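Local structure of UBX domain-containing protein 7 (Homo sapiens, 5X3P) at residues Leu30-His35 / Phe46-Asn51; Arg55-Leu60 / Glu75-Gln80. The protein uses its UBX domain, the part described here, to bind the segregase p97, linking a subset of neddylated cullin-RING ligases to it to regulate turnover of their ubiquitinated substrates. The protein carries 1 engineered substitution. One frame throughout, in Å; residues are numbered along the deposited sequence.

Interaction 1 of 2, residues Leu30-His35 / Phe46-Asn51; sequences LALVKH and FELLTN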
# COMPACT_ATOMS: atom_id res chain seq x y z
N LEU A 30 2.13 -5.28 5.88
CA LEU A 30 3.40 -4.75 6.42
C LEU A 30 4.49 -4.65 5.36
O LEU A 30 5.29 -3.72 5.36
CB LEU A 30 3.88 -5.61 7.60
CG LEU A 30 5.09 -5.11 8.39
CD1 LEU A 30 4.91 -3.66 8.77
CD2 LEU A 30 5.30 -5.96 9.66
N ALA A 31 4.51 -5.61 4.43
CA ALA A 31 5.50 -5.60 3.35
C ALA A 31 5.40 -4.32 2.52
O ALA A 31 6.42 -3.71 2.15
CB ALA A 31 5.32 -6.83 2.47
N LEU A 32 4.17 -3.92 2.23
CA LEU A 32 3.92 -2.68 1.48
C LEU A 32 4.30 -1.45 2.31
O LEU A 32 4.92 -0.51 1.79
CB LEU A 32 2.45 -2.60 1.08
CG LEU A 32 2.01 -1.31 0.40
CD1 LEU A 32 2.90 -1.06 -0.83
CD2 LEU A 32 0.50 -1.44 0.03
N VAL A 33 3.91 -1.46 3.59
CA VAL A 33 4.25 -0.37 4.51
C VAL A 33 5.76 -0.20 4.61
O VAL A 33 6.27 0.92 4.55
CB VAL A 33 3.66 -0.60 5.92
CG1 VAL A 33 4.18 0.44 6.93
CG2 VAL A 33 2.13 -0.53 5.86
N LYS A 34 6.47 -1.32 4.75
CA LYS A 34 7.93 -1.29 4.86
C LYS A 34 8.58 -0.87 3.54
O LYS A 34 9.59 -0.18 3.55
CB LYS A 34 8.48 -2.65 5.32
CG LYS A 34 8.39 -2.91 6.84
CD LYS A 34 8.88 -4.33 7.24
CE LYS A 34 10.35 -4.60 6.83
NZ LYS A 34 10.50 -5.24 5.48
N HIS A 35 8.02 -1.29 2.42
CA HIS A 35 8.56 -0.85 1.14
C HIS A 35 8.48 0.66 0.99
O HIS A 35 9.43 1.31 0.55
CB HIS A 35 7.85 -1.50 -0.04
CG HIS A 35 8.35 -1.01 -1.36
ND1 HIS A 35 9.55 -1.41 -1.89
CD2 HIS A 35 7.85 -0.09 -2.23
CE1 HIS A 35 9.76 -0.80 -3.04
NE2 HIS A 35 8.73 0.01 -3.27
N PHE A 46 3.45 9.06 7.37
CA PHE A 46 2.68 8.81 6.14
C PHE A 46 1.76 7.60 6.26
O PHE A 46 2.04 6.68 7.03
CB PHE A 46 3.61 8.63 4.93
CG PHE A 46 4.45 9.83 4.64
CD1 PHE A 46 5.69 9.99 5.25
CD2 PHE A 46 4.00 10.82 3.77
CE1 PHE A 46 6.48 11.12 5.00
CE2 PHE A 46 4.77 11.96 3.52
CZ PHE A 46 6.01 12.11 4.13
N GLU A 47 0.66 7.61 5.51
CA GLU A 47 -0.28 6.49 5.51
C GLU A 47 -0.59 6.15 4.06
O GLU A 47 -0.27 6.94 3.15
CB GLU A 47 -1.56 6.85 6.25
CG GLU A 47 -2.31 8.08 5.68
CD GLU A 47 -3.57 8.38 6.47
OE1 GLU A 47 -4.30 7.43 6.79
OE2 GLU A 47 -3.81 9.56 6.80
N LEU A 48 -1.19 4.99 3.82
CA LEU A 48 -1.45 4.57 2.46
C LEU A 48 -2.97 4.59 2.25
O LEU A 48 -3.72 4.20 3.15
CB LEU A 48 -0.87 3.18 2.20
CG LEU A 48 0.59 3.05 2.65
CD1 LEU A 48 1.06 1.60 2.62
CD2 LEU A 48 1.48 3.92 1.78
N LEU A 49 -3.41 5.06 1.09
CA LEU A 49 -4.82 5.06 0.74
C LEU A 49 -4.95 4.47 -0.65
O LEU A 49 -4.20 4.86 -1.53
CB LEU A 49 -5.38 6.49 0.72
CG LEU A 49 -5.86 7.06 2.05
CD1 LEU A 49 -4.69 7.62 2.84
CD2 LEU A 49 -6.94 8.12 1.85
N THR A 50 -5.87 3.53 -0.85
CA THR A 50 -6.08 3.00 -2.20
C THR A 50 -7.09 3.88 -2.90
O THR A 50 -7.96 4.45 -2.25
CB THR A 50 -6.58 1.54 -2.21
OG1 THR A 50 -7.82 1.45 -1.48
CG2 THR A 50 -5.53 0.61 -1.60
N ASN A 51 -6.99 3.98 -4.22
CA ASN A 51 -7.90 4.86 -4.97
C ASN A 51 -9.33 4.31 -5.11
O ASN A 51 -10.29 4.93 -4.66
CB ASN A 51 -7.35 5.20 -6.35
CG ASN A 51 -8.12 6.33 -7.02
OD1 ASN A 51 -8.59 7.25 -6.35
ND2 ASN A 51 -8.29 6.24 -8.33
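Leu48 of strand 46-50 reaches across to helix 29-38 and sets a single methyl, CD1, against two consecutive helix residues, Leu32 and Val33. The contact is wholly apolar. The nearest approach is 3.8 Å, between Leu48 CD1 and Leu32 CG, so that the methyl lies against the branch point of the other leucine. Val33 meets the same methyl with one arm of its fork, CG2 lying 4.0 Å from Leu48 CD1. In Leu48 the second torsion is extended (chi2 170°), which carries CD1 to the far end of the side chain, where it meets the helix. Leu32 turns its CG opposite the backbone N (chi1 175°) and stretches out through CD2, and the two leucines run past one another in opposite senses. Val33 leaves the helix from the flank of the contact and needs no long reach: CG2 of its short fork meets Leu48 at a slant. Leucines suit the positions that must span the gap between helix and sheet, while the compact valine fits beside them. All three residues are buried. Leu32 also rests on Leu9, Leu11, Ile21 and Leu23 of the N-terminal hairpin, and Leu48 leans on Leu57 and Val77, which makes the contact part of a continuous hydrocarbon core. A helix lying across the concave face of a mixed sheet, with aliphatic side chains filling the space between, is the signature of the ubiquitin-like beta-grasp fold to which the UBX domain belongs.

Interaction 2 of 2, residues Arg55-Leu60 / Glu75-Gln80; sequences RKLSHL and ETVFVQ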
# COMPACT_ATOMS: atom_id res chain seq x y z
N ARG A 55 -9.79 2.90 0.46
CA ARG A 55 -9.50 2.24 1.72
C ARG A 55 -8.40 3.03 2.41
O ARG A 55 -7.45 3.45 1.76
CB ARG A 55 -9.02 0.81 1.46
CG ARG A 55 -10.13 -0.20 1.10
CD ARG A 55 -9.51 -1.50 0.61
NE ARG A 55 -8.82 -1.16 -0.61
CZ ARG A 55 -8.91 -1.80 -1.76
NH1 ARG A 55 -9.63 -2.91 -1.90
NH2 ARG A 55 -8.24 -1.30 -2.77
N LYS A 56 -8.53 3.23 3.71
CA LYS A 56 -7.42 3.76 4.49
C LYS A 56 -6.70 2.53 5.03
O LYS A 56 -7.20 1.89 5.97
CB LYS A 56 -7.93 4.64 5.63
CG LYS A 56 -8.84 5.78 5.19
CD LYS A 56 -8.14 7.13 5.25
CE LYS A 56 -9.13 8.30 5.14
NZ LYS A 56 -10.03 8.44 6.33
N LEU A 57 -5.57 2.18 4.44
CA LEU A 57 -4.86 0.96 4.82
C LEU A 57 -4.27 1.10 6.22
O LEU A 57 -3.99 0.11 6.92
CB LEU A 57 -3.77 0.63 3.79
CG LEU A 57 -4.19 0.48 2.33
CD1 LEU A 57 -2.97 0.11 1.48
CD2 LEU A 57 -5.23 -0.62 2.20
N SER A 58 -4.09 2.34 6.66
CA SER A 58 -3.57 2.54 8.00
C SER A 58 -4.64 2.15 9.02
O SER A 58 -4.33 1.93 10.18
CB SER A 58 -3.09 3.99 8.21
OG SER A 58 -2.62 4.20 9.55
N HIS A 59 -5.89 2.06 8.58
CA HIS A 59 -6.97 1.63 9.49
C HIS A 59 -7.00 0.10 9.67
O HIS A 59 -7.74 -0.43 10.51
CB HIS A 59 -8.35 2.12 9.01
CG HIS A 59 -8.53 3.60 9.12
ND1 HIS A 59 -9.74 4.21 8.86
CD2 HIS A 59 -7.67 4.58 9.45
CE1 HIS A 59 -9.61 5.51 9.03
NE2 HIS A 59 -8.37 5.77 9.40
N LEU A 60 -6.20 -0.61 8.88
CA LEU A 60 -6.12 -2.06 8.97
C LEU A 60 -4.88 -2.50 9.73
O LEU A 60 -3.85 -1.81 9.74
CB LEU A 60 -6.11 -2.68 7.57
CG LEU A 60 -7.29 -2.37 6.66
CD1 LEU A 60 -7.02 -2.90 5.25
CD2 LEU A 60 -8.58 -2.97 7.21
N GLU A 75 -4.16 -2.28 -7.87
CA GLU A 75 -4.50 -1.16 -7.00
C GLU A 75 -3.60 0.01 -7.25
O GLU A 75 -2.42 -0.15 -7.59
CB GLU A 75 -4.33 -1.56 -5.53
CG GLU A 75 -5.25 -2.67 -5.08
CD GLU A 75 -6.64 -2.14 -4.76
OE1 GLU A 75 -6.84 -0.91 -4.77
OE2 GLU A 75 -7.56 -2.95 -4.45
N THR A 76 -4.15 1.21 -7.06
CA THR A 76 -3.35 2.42 -7.04
C THR A 76 -3.30 2.90 -5.59
O THR A 76 -4.35 3.10 -4.95
CB THR A 76 -3.98 3.50 -7.93
OG1 THR A 76 -3.92 3.10 -9.30
CG2 THR A 76 -3.22 4.82 -7.77
N VAL A 77 -2.09 3.05 -5.04
CA VAL A 77 -1.94 3.40 -3.64
C VAL A 77 -1.31 4.78 -3.53
O VAL A 77 -0.19 5.00 -4.01
CB VAL A 77 -1.03 2.39 -2.89
CG1 VAL A 77 -0.94 2.76 -1.40
CG2 VAL A 77 -1.57 0.96 -3.04
N PHE A 78 -2.04 5.71 -2.92
CA PHE A 78 -1.50 7.04 -2.65
C PHE A 78 -0.78 7.07 -1.31
O PHE A 78 -1.32 6.64 -0.29
CB PHE A 78 -2.62 8.07 -2.65
CG PHE A 78 -3.27 8.21 -3.98
CD1 PHE A 78 -2.71 9.02 -4.95
CD2 PHE A 78 -4.44 7.50 -4.28
CE1 PHE A 78 -3.30 9.14 -6.21
CE2 PHE A 78 -5.03 7.62 -5.54
CZ PHE A 78 -4.46 8.44 -6.50
N VAL A 79 0.44 7.58 -1.31
CA VAL A 79 1.17 7.81 -0.08
C VAL A 79 0.85 9.25 0.37
O VAL A 79 1.18 10.20 -0.33
CB VAL A 79 2.69 7.60 -0.28
CG1 VAL A 79 3.44 7.78 1.03
CG2 VAL A 79 2.95 6.23 -0.85
N GLN A 80 0.19 9.39 1.52
CA GLN A 80 -0.25 10.69 2.01
C GLN A 80 0.42 10.99 3.33
O GLN A 80 0.69 10.07 4.11
CB GLN A 80 -1.75 10.70 2.26
CG GLN A 80 -2.60 10.79 1.03
CD GLN A 80 -4.07 10.85 1.37
OE1 GLN A 80 -4.45 11.08 2.52
NE2 GLN A 80 -4.91 10.65 0.37
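Arg55 and Glu75 meet through their charged ends, a long arginine being able to reach past the intervening strand to an acid whose charge it matches. The salt bridge joins NH2 to OE2, but the modelled position of NH2 is doubtful and its exact length carries little weight. The two side chains cross at roughly a right angle; as modelled, the guanidinium and carboxylate planes stand about 66° apart, with OE2 near the guanidinium plane at its edge. Glu75 is bent at its second torsion (chi2 -81°), turning the carboxylate toward Arg55. Each partner has a second hold: Arg55 NE bonds Thr50 OG1, and Cys72 N bonds Glu75 OE2. A glutamine in place of Glu75 would probably leave the Arg55 guanidinium without its opposing charge, held mainly through NE and Thr50. Next, Lys56 lays CB over the face of the His59 ring, and its carbonyl O accepts the bond from His59 N (2.9 Å) that starts the 3-10 turn. Leu57, apolar and directed inward, brings CD1 to within 4.4 Å of Val77 CG1, a loose touch. Strand 46-50 runs between strands 55-56 and 74-81, so this contact spans it, while Leu57 and Leu60 touch helix 29-38 at Leu32 and Leu29.

Past the N-terminal strands 6-12 and 18-24, the chain enters helix 29-38, and interaction 1 closes the first loop when strand 46-50 packs against it. The chain then turns into strand 55-56 and the 3-10 turn, passes through helix 66-69, and closes the second loop at interaction 2, on strand 74-81. The two loops follow in series, neither enclosing nor crossing the other. Their centres are nevertheless only about 6 Å apart, because strands 46-50 and 74-81 are antiparallel neighbours, probably bonded at Leu49 O to Phe78 N (2.7 Å) and Glu47 N to Gln80 O (2.8 Å). Interaction 1 ties helix to sheet; interaction 2 ties the sheet's edge to its middle.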